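Local coordinates for HTH-type transcriptional activator AmpR (Pseudomonas aeruginosa PAO1, PDB 5MMH), which activates expression of the beta-lactamase gene ampC as a homodimeric LysR-type regulator, whose effector-binding domain recognizes muropeptide products derived from the cell wall, at residues Val19-Val24 against Ala157-Arg162; Leu28-Asp33 against Ala208-Gly213. All blocks are in the same frame, centred on the assembly; numbering follows the deposited sequence.

Contact 1. Residues Val19-Val24 against Ala157-Arg162; sequences VGTFTV and AAMFAR
The methyl CG2 of T21 is where the two segments press together most firmly: M159 CB lies 3.6 Å from T21 CG2, and the F160 ring meets the same methyl obliquely, with F160 CZ 3.9 Å from T21 CG2. T21 carries this methyl anti to its backbone N, which leaves the hydroxyl beside that N. The M159 chain then bends at chi2 (-72°) and again at chi3, bringing M159 SD to the backbone of F22, 3.8 Å from F22 CA. F22 itself points its CB away from segment 157-162, and the sulfur reaches the ring obliquely, M159 SD lying 5.3 Å from the centroid of the F22 ring and 56° off the ring normal. This Met-aromatic contact is therefore looser than the packing at the methyl.

No direct hydrogen bond crosses between the segments. Where the packing is looser, a water between the buried main chains donates to both carbonyls, 3.1 Å from T21 O and 2.9 Å from M159 O, and so spans the gap.

V19, at the N-cap position of helix 20-37, ends strand 13-19 of the mixed sheet. Helix 139-147 adjoins the threonine side through S139 and L140, F79 of strand 73-86 touches both F22 and M159, and V24 O accepts a hydrogen bond from Q148 NE2 of the second subunit.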
ATOM      1  N   VAL A  19       6.574  -8.026   0.189  1.00 18.47           N
ATOM      2  CA  VAL A  19       6.102  -6.688  -0.155  1.00 16.67           C
ATOM      3  C   VAL A  19       4.633  -6.753  -0.537  1.00 18.87           C
ATOM      4  O   VAL A  19       4.169  -7.724  -1.140  1.00 13.80           O
ATOM      5  CB  VAL A  19       6.937  -6.063  -1.282  1.00 21.89           C
ATOM      6  CG1 VAL A  19       8.288  -5.735  -0.786  1.00 26.09           C
ATOM      7  CG2 VAL A  19       7.093  -7.015  -2.420  1.00 25.82           C
ATOM      8  N   GLY A  20       3.880  -5.716  -0.157  1.00 21.11           N
ATOM      9  CA  GLY A  20       2.436  -5.767  -0.311  1.00 16.90           C
ATOM     10  C   GLY A  20       1.999  -5.968  -1.746  1.00 11.08           C
ATOM     11  O   GLY A  20       1.113  -6.781  -2.029  1.00 12.87           O
ATOM     12  N   THR A  21       2.642  -5.266  -2.671  1.00 12.60           N
ATOM     13  CA  THR A  21       2.310  -5.391  -4.089  1.00 16.35           C
ATOM     14  C   THR A  21       2.455  -6.828  -4.575  1.00 21.81           C
ATOM     15  O   THR A  21       1.606  -7.327  -5.326  1.00 18.02           O
ATOM     16  CB  THR A  21       3.204  -4.454  -4.908  1.00 18.15           C
ATOM     17  OG1 THR A  21       2.959  -3.102  -4.490  1.00 22.21           O
ATOM     18  CG2 THR A  21       2.942  -4.593  -6.434  1.00 13.83           C
ATOM     19  N   PHE A  22       3.521  -7.508  -4.148  1.00 16.79           N
ATOM     20  CA  PHE A  22       3.716  -8.914  -4.504  1.00 17.18           C
ATOM     21  C   PHE A  22       2.687  -9.816  -3.826  1.00 15.20           C
ATOM     22  O   PHE A  22       2.254 -10.823  -4.398  1.00 14.21           O
ATOM     23  CB  PHE A  22       5.135  -9.328  -4.114  1.00 11.53           C
ATOM     24  CG  PHE A  22       5.513 -10.734  -4.482  1.00 11.95           C
ATOM     25  CD1 PHE A  22       5.253 -11.789  -3.619  1.00  9.77           C
ATOM     26  CD2 PHE A  22       6.223 -10.987  -5.645  1.00 10.89           C
ATOM     27  CE1 PHE A  22       5.662 -13.091  -3.941  1.00 10.78           C
ATOM     28  CE2 PHE A  22       6.614 -12.277  -5.968  1.00 13.80           C
ATOM     29  CZ  PHE A  22       6.330 -13.320  -5.119  1.00  9.14           C
ATOM     30  N   THR A  23       2.300  -9.497  -2.593  1.00 15.37           N
ATOM     31  CA  THR A  23       1.378 -10.376  -1.876  1.00 14.84           C
ATOM     32  C   THR A  23       0.000 -10.395  -2.528  1.00 14.47           C
ATOM     33  O   THR A  23      -0.569 -11.467  -2.768  1.00 13.78           O
ATOM     34  CB  THR A  23       1.275  -9.951  -0.415  1.00 16.03           C
ATOM     35  OG1 THR A  23       2.571  -9.993   0.172  1.00 15.04           O
ATOM     36  CG2 THR A  23       0.355 -10.886   0.365  1.00 18.55           C
ATOM     37  N   VAL A  24      -0.559  -9.221  -2.822  1.00 13.07           N
ATOM     38  CA  VAL A  24      -1.931  -9.193  -3.324  1.00 16.66           C
ATOM     39  C   VAL A  24      -1.964  -9.378  -4.833  1.00 15.75           C
ATOM     40  O   VAL A  24      -2.904  -9.975  -5.349  1.00 19.61           O
ATOM     41  CB  VAL A  24      -2.696  -7.917  -2.907  1.00 14.85           C
ATOM     42  CG1 VAL A  24      -2.744  -7.803  -1.406  1.00 18.47           C
ATOM     43  CG2 VAL A  24      -2.074  -6.686  -3.481  1.00 13.66           C
ATOM     44  N   ALA A 157       3.913  -4.285 -14.528  1.00 22.14           N
ATOM     45  CA  ALA A 157       2.639  -4.722 -15.109  1.00 30.99           C
ATOM     46  C   ALA A 157       2.209  -6.072 -14.558  1.00 27.27           C
ATOM     47  O   ALA A 157       1.016  -6.310 -14.332  1.00 26.52           O
ATOM     48  CB  ALA A 157       2.742  -4.815 -16.637  1.00 28.32           C
ATOM     49  N   ALA A 158       3.172  -6.965 -14.336  1.00 27.92           N
ATOM     50  CA  ALA A 158       2.876  -8.325 -13.915  1.00 29.96           C
ATOM     51  C   ALA A 158       2.308  -8.393 -12.507  1.00 23.72           C
ATOM     52  O   ALA A 158       1.860  -9.459 -12.087  1.00 26.84           O
ATOM     53  CB  ALA A 158       4.138  -9.180 -14.020  1.00 22.29           C
ATOM     54  N   MET A 159       2.302  -7.289 -11.774  1.00 23.40           N
ATOM     55  CA  MET A 159       1.666  -7.257 -10.469  1.00 25.29           C
ATOM     56  C   MET A 159       0.255  -6.680 -10.512  1.00 23.14           C
ATOM     57  O   MET A 159      -0.449  -6.724  -9.499  1.00 20.46           O
ATOM     58  CB  MET A 159       2.547  -6.469  -9.498  1.00 21.95           C
ATOM     59  CG  MET A 159       3.929  -7.118  -9.291  1.00 21.20           C
ATOM     60  SD  MET A 159       3.834  -8.629  -8.301  1.00 26.02           S
ATOM     61  CE  MET A 159       4.362  -9.898  -9.452  1.00 15.76           C
ATOM     62  N   PHE A 160      -0.188  -6.172 -11.657  1.00 20.25           N
ATOM     63  CA  PHE A 160      -1.514  -5.574 -11.780  1.00 24.40           C
ATOM     64  C   PHE A 160      -2.250  -6.187 -12.957  1.00 29.32           C
ATOM     65  O   PHE A 160      -2.934  -5.507 -13.725  1.00 24.87           O
ATOM     66  CB  PHE A 160      -1.404  -4.058 -11.888  1.00 20.80           C
ATOM     67  CG  PHE A 160      -0.788  -3.444 -10.679  1.00 22.87           C
ATOM     68  CD1 PHE A 160      -1.557  -3.181  -9.552  1.00 18.99           C
ATOM     69  CD2 PHE A 160       0.567  -3.186 -10.637  1.00 21.92           C
ATOM     70  CE1 PHE A 160      -0.975  -2.655  -8.422  1.00 20.02           C
ATOM     71  CE2 PHE A 160       1.152  -2.650  -9.504  1.00 18.32           C
ATOM     72  CZ  PHE A 160       0.395  -2.397  -8.404  1.00 11.77           C
ATOM     73  N   ALA A 161      -2.103  -7.505 -13.090  1.00 26.64           N
ATOM     74  CA  ALA A 161      -2.652  -8.240 -14.221  1.00 32.74           C
ATOM     75  C   ALA A 161      -4.170  -8.251 -14.185  1.00 34.08           C
ATOM     76  O   ALA A 161      -4.828  -8.045 -15.210  1.00 40.21           O
ATOM     77  CB  ALA A 161      -2.115  -9.666 -14.202  1.00 34.56           C
ATOM     78  N   ARG A 162      -4.736  -8.533 -13.015  1.00 36.13           N
ATOM     79  CA  ARG A 162      -6.179  -8.485 -12.828  1.00 35.32           C
ATOM     80  C   ARG A 162      -6.753  -7.167 -13.325  1.00 39.04           C
ATOM     81  O   ARG A 162      -7.649  -7.137 -14.180  1.00 35.50           O
ATOM     82  CB  ARG A 162      -6.502  -8.678 -11.349  1.00 40.39           C
ATOM     83  CG  ARG A 162      -6.909 -10.081 -10.961  1.00 47.24           C
ATOM     84  CD  ARG A 162      -8.167 -10.008 -10.169  1.00 54.94           C
ATOM     85  NE  ARG A 162      -8.361 -11.145  -9.268  1.00 47.84           N
ATOM     86  CZ  ARG A 162      -9.365 -11.261  -8.402  1.00 52.85           C
ATOM     87  NH1 ARG A 162     -10.271 -10.300  -8.317  1.00 49.09           N
ATOM     88  NH2 ARG A 162      -9.444 -12.330  -7.632  1.00 53.31           N
TER
HETATM   89  O   HOH W   1      -0.688  -5.838  -6.769  1.00 15.83           O

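Contact 2. Residues Leu28-Asp33 against Ala208-Gly213; sequences LPRLED and AVEARG
The guanidinium of R30 and the carboxylate of E210 meet with their planes 85° apart, so the two flat groups stand nearly perpendicular instead of pairing side by side. At the guanidinium edge, in its plane, lies a water that accepts from R30 NH2 at 3.0 Å. E210 OE2 approaches obliquely and well out of that plane, 3.7 Å from R30 NH2. No N-H points at this oxygen, and the pair is a long salt bridge held by charge alone. The water also donates to E210 OE2 at 3.4 Å, a weak bond, and so adds an indirect link beside the direct one.

Reach explains why the touch is confined to these two side chains. R30 CA and E210 CA are 11.4 Å apart, and each CB points toward the opposite helix. R30 spans most of the gap with a chain extended from CG to NE, while E210 starts with CG anti to the backbone N (chi1 174°) and then bends at chi2. The two side chains cross at about a right angle, and only 45 Å² is buried in all.

Both charged ends have stronger partners close by. W26 takes a hydrogen bond from R30 NH1 at its carbonyl and forms a cation-pi contact with the arginine, and its indole NE1 gives a weak hydrogen bond to E210 OE2; E210 OE1 forms a salt bridge with R214. The carboxylate is thus shared between positive groups of both helices, which would probably favour its ionised form.

The arrangement is a long, water-assisted interhelix salt bridge near the surface, joining helix 20-37 to the C-terminal helix 194-215 in the periplasmic-binding-protein-like effector domain of a LysR-family regulator.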
ATOM      1  N   LEU A  28      -0.990 -14.294  -3.138  1.00 14.77           N
ATOM      2  CA  LEU A  28      -2.252 -14.710  -2.533  1.00 17.66           C
ATOM      3  C   LEU A  28      -3.114 -15.495  -3.516  1.00 15.68           C
ATOM      4  O   LEU A  28      -3.782 -16.444  -3.086  1.00 17.82           O
ATOM      5  CB  LEU A  28      -3.036 -13.509  -1.986  1.00 16.24           C
ATOM      6  CG  LEU A  28      -2.597 -12.866  -0.662  1.00 19.35           C
ATOM      7  CD1 LEU A  28      -3.569 -11.765  -0.270  1.00 26.93           C
ATOM      8  CD2 LEU A  28      -2.470 -13.853   0.480  1.00 18.80           C
ATOM      9  N   PRO A  29      -3.159 -15.131  -4.808  1.00 17.98           N
ATOM     10  CA  PRO A  29      -3.832 -16.004  -5.794  1.00 19.06           C
ATOM     11  C   PRO A  29      -3.288 -17.423  -5.858  1.00 24.41           C
ATOM     12  O   PRO A  29      -4.010 -18.318  -6.313  1.00 25.16           O
ATOM     13  CB  PRO A  29      -3.601 -15.281  -7.130  1.00 15.97           C
ATOM     14  CG  PRO A  29      -3.489 -13.837  -6.756  1.00 25.36           C
ATOM     15  CD  PRO A  29      -2.823 -13.812  -5.398  1.00 18.43           C
ATOM     16  N   ARG A  30      -2.044 -17.662  -5.439  1.00 21.72           N
ATOM     17  CA  ARG A  30      -1.446 -18.990  -5.526  1.00 20.47           C
ATOM     18  C   ARG A  30      -1.337 -19.692  -4.183  1.00 25.87           C
ATOM     19  O   ARG A  30      -1.037 -20.888  -4.161  1.00 20.78           O
ATOM     20  CB  ARG A  30      -0.056 -18.907  -6.166  1.00 17.30           C
ATOM     21  CG  ARG A  30      -0.098 -18.381  -7.591  1.00 14.53           C
ATOM     22  CD  ARG A  30       1.266 -17.928  -8.092  1.00 11.49           C
ATOM     23  NE  ARG A  30       1.193 -17.571  -9.515  1.00 15.41           N
ATOM     24  CZ  ARG A  30       0.614 -16.455  -9.969  1.00 20.36           C
ATOM     25  NH1 ARG A  30       0.062 -15.578  -9.119  1.00 16.22           N
ATOM     26  NH2 ARG A  30       0.586 -16.210 -11.269  1.00 20.87           N
ATOM     27  N   LEU A  31      -1.599 -18.993  -3.071  1.00 20.93           N
ATOM     28  CA  LEU A  31      -1.264 -19.555  -1.768  1.00 25.32           C
ATOM     29  C   LEU A  31      -2.177 -20.712  -1.406  1.00 25.44           C
ATOM     30  O   LEU A  31      -1.789 -21.580  -0.622  1.00 24.21           O
ATOM     31  CB  LEU A  31      -1.341 -18.482  -0.686  1.00 22.34           C
ATOM     32  CG  LEU A  31      -0.368 -18.681   0.479  1.00 28.40           C
ATOM     33  CD1 LEU A  31       1.074 -18.996  -0.003  1.00 19.99           C
ATOM     34  CD2 LEU A  31      -0.376 -17.442   1.363  1.00 29.08           C
ATOM     35  N   GLU A  32      -3.391 -20.731  -1.946  1.00 19.91           N
ATOM     36  CA  GLU A  32      -4.268 -21.872  -1.735  1.00 32.94           C
ATOM     37  C   GLU A  32      -3.613 -23.164  -2.221  1.00 30.97           C
ATOM     38  O   GLU A  32      -3.740 -24.206  -1.570  1.00 31.99           O
ATOM     39  CB  GLU A  32      -5.597 -21.611  -2.434  1.00 38.16           C
ATOM     40  CG  GLU A  32      -6.765 -22.366  -1.857  1.00 52.61           C
ATOM     41  CD  GLU A  32      -8.103 -21.717  -2.208  1.00 67.43           C
ATOM     42  OE1 GLU A  32      -8.551 -20.821  -1.451  1.00 65.04           O
ATOM     43  OE2 GLU A  32      -8.705 -22.091  -3.245  1.00 61.16           O
ATOM     44  N   ASP A  33      -2.861 -23.103  -3.330  1.00 30.67           N
ATOM     45  CA  ASP A  33      -2.122 -24.278  -3.805  1.00 34.31           C
ATOM     46  C   ASP A  33      -1.093 -24.744  -2.781  1.00 31.70           C
ATOM     47  O   ASP A  33      -0.937 -25.949  -2.557  1.00 31.91           O
ATOM     48  CB  ASP A  33      -1.432 -23.978  -5.146  1.00 24.93           C
ATOM     49  CG  ASP A  33      -0.644 -25.172  -5.689  1.00 34.65           C
ATOM     50  OD1 ASP A  33      -1.290 -26.077  -6.245  1.00 43.14           O
ATOM     51  OD2 ASP A  33       0.614 -25.209  -5.591  1.00 32.04           O
ATOM     52  N   ALA A 208       9.086 -20.264 -11.444  1.00 12.84           N
ATOM     53  CA  ALA A 208       9.546 -20.704 -12.756  1.00 14.95           C
ATOM     54  C   ALA A 208       8.425 -20.640 -13.780  1.00 13.57           C
ATOM     55  O   ALA A 208       8.657 -20.281 -14.934  1.00 11.90           O
ATOM     56  CB  ALA A 208      10.120 -22.122 -12.674  1.00 12.06           C
ATOM     57  N   VAL A 209       7.195 -20.973 -13.375  1.00 16.67           N
ATOM     58  CA  VAL A 209       6.056 -20.848 -14.284  1.00 11.51           C
ATOM     59  C   VAL A 209       5.827 -19.389 -14.655  1.00 16.63           C
ATOM     60  O   VAL A 209       5.379 -19.078 -15.765  1.00 17.31           O
ATOM     61  CB  VAL A 209       4.798 -21.477 -13.639  1.00 19.14           C
ATOM     62  CG1 VAL A 209       3.532 -21.130 -14.447  1.00 15.42           C
ATOM     63  CG2 VAL A 209       4.977 -22.995 -13.486  1.00 16.03           C
ATOM     64  N   GLU A 210       6.132 -18.461 -13.746  1.00 14.77           N
ATOM     65  CA  GLU A 210       5.888 -17.060 -14.062  1.00 14.88           C
ATOM     66  C   GLU A 210       6.953 -16.550 -15.030  1.00 18.93           C
ATOM     67  O   GLU A 210       6.635 -15.925 -16.047  1.00 15.22           O
ATOM     68  CB  GLU A 210       5.829 -16.229 -12.766  1.00 15.67           C
ATOM     69  CG  GLU A 210       5.723 -14.696 -12.940  1.00 20.05           C
ATOM     70  CD  GLU A 210       4.336 -14.178 -13.412  1.00 22.57           C
ATOM     71  OE1 GLU A 210       4.273 -13.022 -13.888  1.00 26.59           O
ATOM     72  OE2 GLU A 210       3.318 -14.899 -13.312  1.00 21.80           O
ATOM     73  N   ALA A 211       8.229 -16.842 -14.750  1.00 15.83           N
ATOM     74  CA  ALA A 211       9.283 -16.385 -15.649  1.00 11.84           C
ATOM     75  C   ALA A 211       9.104 -16.995 -17.024  1.00 15.74           C
ATOM     76  O   ALA A 211       9.271 -16.318 -18.040  1.00 19.23           O
ATOM     77  CB  ALA A 211      10.661 -16.733 -15.080  1.00 13.81           C
ATOM     78  N   ARG A 212       8.756 -18.281 -17.065  1.00 17.97           N
ATOM     79  CA  ARG A 212       8.491 -18.984 -18.319  1.00 17.64           C
ATOM     80  C   ARG A 212       7.346 -18.329 -19.083  1.00 23.52           C
ATOM     81  O   ARG A 212       7.415 -18.157 -20.305  1.00 24.62           O
ATOM     82  CB  ARG A 212       8.167 -20.436 -17.968  1.00 23.38           C
ATOM     83  CG  ARG A 212       8.229 -21.487 -19.002  1.00 26.62           C
ATOM     84  CD  ARG A 212       8.028 -22.828 -18.280  1.00 25.12           C
ATOM     85  NE  ARG A 212       9.215 -23.182 -17.500  1.00 25.64           N
ATOM     86  CZ  ARG A 212       9.215 -23.765 -16.296  1.00 24.51           C
ATOM     87  NH1 ARG A 212       8.071 -24.060 -15.668  1.00 17.11           N
ATOM     88  NH2 ARG A 212      10.384 -24.046 -15.721  1.00 17.72           N
ATOM     89  N   GLY A 213       6.292 -17.921 -18.360  1.00 22.85           N
ATOM     90  CA  GLY A 213       5.134 -17.321 -18.995  1.00 20.27           C
ATOM     91  C   GLY A 213       5.437 -16.039 -19.748  1.00 27.44           C
ATOM     92  O   GLY A 213       4.785 -15.742 -20.757  1.00 32.35           O
TER
HETATM   93  O   HOH W   2       2.161 -18.113 -13.037  1.00 25.31           O

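Contacts 1 and 2 share helix 20-37, and their centres are about 12 Å apart. The centre of contact 1 lies about 6 Å from that of the chain, that of contact 2 about 14 Å. Contact 1 is buried and ties the start of the helix to 157-162 mainly by apolar packing, burying 182 Å². Contact 2, at the surface, works by charge across a wider gap to helix 194-215. Helix 20-37 links them directly, T23 O lying 2.9 Å from L28 N in a probable hydrogen bond. The partner segments also meet, with A158 CB 3.8 Å from E210 OE1, and both contacts border the second subunit.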